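Long-range contact in transcriptional regulator, Crp/Fnr family (Eubacterium rectale ATCC 33656, PDB 3DV8), which probably regulates transcription by binding DNA through a helix-turn-helix domain joined to a cyclic nucleotide-binding domain, as in other Crp/Fnr family members: residues S147-F155 and H178-M189. Residues are numbered along the deposited sequence; the frame is centred on the assembly and turned at random.
Sequences SLDKRVASF and HLGSHREVITRM
Leu179, the last helical residue before the turn of the helix-turn-helix, fits as a knob into a hole formed by Leu148, Arg151, Val152 and Phe155 on helix 148-163. Its CD1 lies 3.6 Å from Val152 CG2, the two side chains crossing at about a right angle, while its CD2 lies over one face of the Arg151 guanidinium. The edge of that same guanidinium meets Leu179 O: NH2 donates at 3.2 Å, tilted 25° from the carbonyl plane, and NH1 adds a weak bond. A bend at chi3 turns the arginine head to this carbonyl, and NE donates a hydrogen bond to Gln142 OE1 of the preceding long helix. Were Arg151 replaced by an alanine, the Leu179 carbonyl would probably lose its guanidinium donors and CD2 the flat group it lies over. At the N-terminal end of helix 148-163, Leu148, with CG swung away from its own N (chi1 -169°), sends CD2 to within 3.4 Å of Val185 CG1 on helix 183-195. Met189, present as selenomethionine, lays SE 3.6 Å from Asp149 CB. At the other end, Phe155 CE1 sits 3.2 Å above the His178 ring, off-centre, with the planes at 35°; His178 ND1 is hydrogen-bonded to Thr68 OG1 of the cyclic nucleotide-binding domain. The contact is thus largely apolar, with one arginine joining the C-terminal end of helix 172-179, in the probable DNA-binding motif, to helix 119-145.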
loop_
_atom_site.group_PDB
_atom_site.type_symbol
_atom_site.label_atom_id
_atom_site.label_comp_id
_atom_site.label_asym_id
_atom_site.label_seq_id
_atom_site.Cartn_x
_atom_site.Cartn_y
_atom_site.Cartn_z
ATOM N N SER A 147 -14.896 -10.668 -4.717
ATOM C CA SER A 147 -15.004 -11.996 -4.077
ATOM C C SER A 147 -13.974 -12.998 -4.632
ATOM O O SER A 147 -13.442 -12.809 -5.728
ATOM C CB SER A 147 -16.424 -12.548 -4.226
ATOM O OG SER A 147 -16.843 -12.477 -5.573
ATOM N N LEU A 148 -13.734 -14.071 -3.870
ATOM C CA LEU A 148 -12.668 -15.054 -4.161
ATOM C C LEU A 148 -12.782 -15.720 -5.533
ATOM O O LEU A 148 -11.762 -15.900 -6.195
ATOM C CB LEU A 148 -12.535 -16.095 -3.037
ATOM C CG LEU A 148 -11.310 -17.027 -3.042
ATOM C CD1 LEU A 148 -9.976 -16.284 -2.997
ATOM C CD2 LEU A 148 -11.406 -17.990 -1.869
ATOM N N ASP A 149 -14.002 -16.063 -5.953
ATOM C CA ASP A 149 -14.241 -16.626 -7.298
ATOM C C ASP A 149 -13.717 -15.683 -8.402
ATOM O O ASP A 149 -13.073 -16.139 -9.353
ATOM C CB ASP A 149 -15.731 -17.001 -7.544
ATOM C CG ASP A 149 -16.700 -15.814 -7.422
ATOM O OD1 ASP A 149 -16.445 -14.887 -6.624
ATOM O OD2 ASP A 149 -17.742 -15.828 -8.112
ATOM N N LYS A 150 -13.949 -14.378 -8.242
ATOM C CA LYS A 150 -13.488 -13.381 -9.214
ATOM C C LYS A 150 -11.972 -13.225 -9.220
ATOM O O LYS A 150 -11.365 -13.081 -10.283
ATOM C CB LYS A 150 -14.177 -12.033 -8.988
ATOM C CG LYS A 150 -15.673 -12.111 -9.211
ATOM C CD LYS A 150 -16.333 -10.754 -9.340
ATOM C CE LYS A 150 -17.015 -10.280 -8.090
ATOM N NZ LYS A 150 -18.331 -10.980 -7.846
ATOM N N ARG A 151 -11.368 -13.304 -8.036
ATOM C CA ARG A 151 -9.914 -13.181 -7.875
ATOM C C ARG A 151 -9.167 -14.404 -8.406
ATOM O O ARG A 151 -8.087 -14.251 -8.974
ATOM C CB ARG A 151 -9.560 -12.882 -6.414
ATOM C CG ARG A 151 -10.155 -11.546 -5.961
ATOM C CD ARG A 151 -9.894 -11.198 -4.525
ATOM N NE ARG A 151 -8.462 -11.083 -4.264
ATOM C CZ ARG A 151 -7.752 -11.740 -3.338
ATOM N NH1 ARG A 151 -8.309 -12.540 -2.425
ATOM N NH2 ARG A 151 -6.437 -11.511 -3.285
ATOM N N VAL A 152 -9.735 -15.601 -8.212
ATOM C CA VAL A 152 -9.186 -16.842 -8.775
ATOM C C VAL A 152 -9.275 -16.746 -10.309
ATOM O O VAL A 152 -8.282 -16.989 -10.993
ATOM C CB VAL A 152 -9.891 -18.132 -8.230
ATOM C CG1 VAL A 152 -9.383 -19.396 -8.947
ATOM C CG2 VAL A 152 -9.676 -18.262 -6.725
ATOM N N ALA A 153 -10.453 -16.369 -10.823
ATOM C CA ALA A 153 -10.672 -16.126 -12.260
ATOM C C ALA A 153 -9.643 -15.134 -12.829
ATOM O O ALA A 153 -9.055 -15.364 -13.894
ATOM C CB ALA A 153 -12.068 -15.597 -12.493
ATOM N N SER A 154 -9.415 -14.054 -12.096
ATOM C CA SER A 154 -8.440 -13.026 -12.476
ATOM C C SER A 154 -6.996 -13.548 -12.503
ATOM O O SER A 154 -6.225 -13.201 -13.403
ATOM C CB SER A 154 -8.539 -11.838 -11.510
ATOM O OG SER A 154 -7.721 -10.778 -11.944
ATOM N N PHE A 155 -6.640 -14.369 -11.513
ATOM C CA PHE A 155 -5.305 -14.961 -11.434
ATOM C C PHE A 155 -5.061 -15.955 -12.581
ATOM O O PHE A 155 -3.990 -15.920 -13.210
ATOM C CB PHE A 155 -5.058 -15.633 -10.080
ATOM C CG PHE A 155 -3.773 -16.393 -10.029
ATOM C CD1 PHE A 155 -2.582 -15.733 -9.748
ATOM C CD2 PHE A 155 -3.738 -17.768 -10.338
ATOM C CE1 PHE A 155 -1.360 -16.423 -9.748
ATOM C CE2 PHE A 155 -2.525 -18.480 -10.345
ATOM C CZ PHE A 155 -1.333 -17.813 -10.028
ATOM N N HIS A 178 -0.636 -17.000 -3.605
ATOM C CA HIS A 178 -0.771 -15.769 -4.400
ATOM C C HIS A 178 -1.895 -14.858 -3.906
ATOM O O HIS A 178 -1.714 -13.646 -3.848
ATOM C CB HIS A 178 -0.993 -16.067 -5.891
ATOM C CG HIS A 178 0.265 -16.341 -6.642
ATOM N ND1 HIS A 178 1.275 -15.407 -6.734
ATOM C CD2 HIS A 178 0.664 -17.405 -7.377
ATOM C CE1 HIS A 178 2.254 -15.896 -7.469
ATOM N NE2 HIS A 178 1.907 -17.104 -7.880
ATOM N N LEU A 179 -3.029 -15.456 -3.538
ATOM C CA LEU A 179 -4.243 -14.739 -3.152
ATOM C C LEU A 179 -4.490 -14.505 -1.653
ATOM O O LEU A 179 -5.439 -13.802 -1.310
ATOM C CB LEU A 179 -5.460 -15.490 -3.736
ATOM C CG LEU A 179 -5.476 -15.754 -5.249
ATOM C CD1 LEU A 179 -6.723 -16.530 -5.608
ATOM C CD2 LEU A 179 -5.401 -14.467 -6.060
ATOM N N GLY A 180 -3.666 -15.047 -0.757
ATOM C CA GLY A 180 -3.941 -14.922 0.678
ATOM C C GLY A 180 -5.078 -15.819 1.143
ATOM O O GLY A 180 -5.787 -15.456 2.080
ATOM N N SER A 181 -5.239 -16.989 0.512
ATOM C CA SER A 181 -6.284 -17.964 0.853
ATOM C C SER A 181 -5.648 -19.266 1.370
ATOM O O SER A 181 -4.424 -19.327 1.554
ATOM C CB SER A 181 -7.154 -18.226 -0.378
ATOM O OG SER A 181 -8.297 -18.990 -0.029
ATOM N N HIS A 182 -6.484 -20.265 1.672
ATOM C CA HIS A 182 -6.031 -21.603 2.107
ATOM C C HIS A 182 -6.233 -22.574 0.943
ATOM O O HIS A 182 -7.182 -22.417 0.183
ATOM C CB HIS A 182 -6.793 -22.065 3.357
ATOM C CG HIS A 182 -6.296 -23.355 3.946
ATOM N ND1 HIS A 182 -6.933 -24.563 3.745
ATOM C CD2 HIS A 182 -5.234 -23.620 4.746
ATOM C CE1 HIS A 182 -6.278 -25.516 4.386
ATOM N NE2 HIS A 182 -5.245 -24.969 5.003
ATOM N N ARG A 183 -5.336 -23.562 0.821
ATOM C CA ARG A 183 -5.356 -24.578 -0.261
ATOM C C ARG A 183 -6.730 -25.249 -0.456
ATOM O O ARG A 183 -7.212 -25.377 -1.592
ATOM C CB ARG A 183 -4.326 -25.683 0.014
ATOM C CG ARG A 183 -4.134 -26.695 -1.148
ATOM C CD ARG A 183 -3.793 -28.100 -0.666
ATOM N NE ARG A 183 -4.901 -28.674 0.117
ATOM C CZ ARG A 183 -5.973 -29.323 -0.368
ATOM N NH1 ARG A 183 -6.146 -29.545 -1.677
ATOM N NH2 ARG A 183 -6.901 -29.777 0.482
ATOM N N GLU A 184 -7.316 -25.696 0.655
ATOM C CA GLU A 184 -8.628 -26.352 0.678
ATOM C C GLU A 184 -9.724 -25.475 0.042
ATOM O O GLU A 184 -10.558 -25.992 -0.703
ATOM C CB GLU A 184 -8.989 -26.768 2.119
ATOM C CG GLU A 184 -10.303 -27.544 2.279
ATOM C CD GLU A 184 -10.269 -28.978 1.731
ATOM O OE1 GLU A 184 -9.670 -29.847 2.403
ATOM O OE2 GLU A 184 -10.896 -29.251 0.671
ATOM N N VAL A 185 -9.703 -24.169 0.325
ATOM C CA VAL A 185 -10.665 -23.207 -0.260
ATOM C C VAL A 185 -10.419 -23.048 -1.773
ATOM O O VAL A 185 -11.374 -22.948 -2.543
ATOM C CB VAL A 185 -10.628 -21.808 0.441
ATOM C CG1 VAL A 185 -11.669 -20.882 -0.148
ATOM C CG2 VAL A 185 -10.877 -21.935 1.929
ATOM N N ILE A 186 -9.145 -23.018 -2.180
ATOM C CA ILE A 186 -8.763 -22.923 -3.595
ATOM C C ILE A 186 -9.212 -24.197 -4.327
ATOM O O ILE A 186 -9.833 -24.101 -5.381
ATOM C CB ILE A 186 -7.220 -22.680 -3.804
ATOM C CG1 ILE A 186 -6.761 -21.350 -3.192
ATOM C CG2 ILE A 186 -6.850 -22.701 -5.293
ATOM C CD1 ILE A 186 -7.401 -20.098 -3.774
ATOM N N THR A 187 -8.916 -25.371 -3.762
ATOM C CA THR A 187 -9.344 -26.663 -4.351
ATOM C C THR A 187 -10.864 -26.727 -4.548
ATOM O O THR A 187 -11.324 -27.162 -5.600
ATOM C CB THR A 187 -8.912 -27.860 -3.495
ATOM O OG1 THR A 187 -7.510 -27.770 -3.257
ATOM C CG2 THR A 187 -9.223 -29.183 -4.197
ATOM N N ARG A 188 -11.612 -26.265 -3.538
ATOM C CA ARG A 188 -13.090 -26.215 -3.566
ATOM C C ARG A 188 -13.556 -25.328 -4.735
ATOM O O ARG A 188 -14.477 -25.701 -5.482
ATOM C CB ARG A 188 -13.656 -25.593 -2.272
ATOM C CG ARG A 188 -14.918 -26.253 -1.705
ATOM C CD ARG A 188 -14.579 -27.143 -0.490
ATOM N NE ARG A 188 -14.102 -26.321 0.637
ATOM C CZ ARG A 188 -13.618 -26.770 1.803
ATOM N NH1 ARG A 188 -13.503 -28.081 2.058
ATOM N NH2 ARG A 188 -13.208 -25.886 2.730
HETATM N N MSE A 189 -12.891 -24.170 -4.869
HETATM C CA MSE A 189 -13.171 -23.170 -5.907
HETATM C C MSE A 189 -12.860 -23.664 -7.312
HETATM O O MSE A 189 -13.630 -23.377 -8.236
HETATM C CB MSE A 189 -12.368 -21.883 -5.658
HETATM C CG MSE A 189 -12.799 -20.688 -6.490
HETATM SE SE MSE A 189 -14.597 -20.108 -6.016
HETATM C CE MSE A 189 -14.286 -19.472 -4.169
#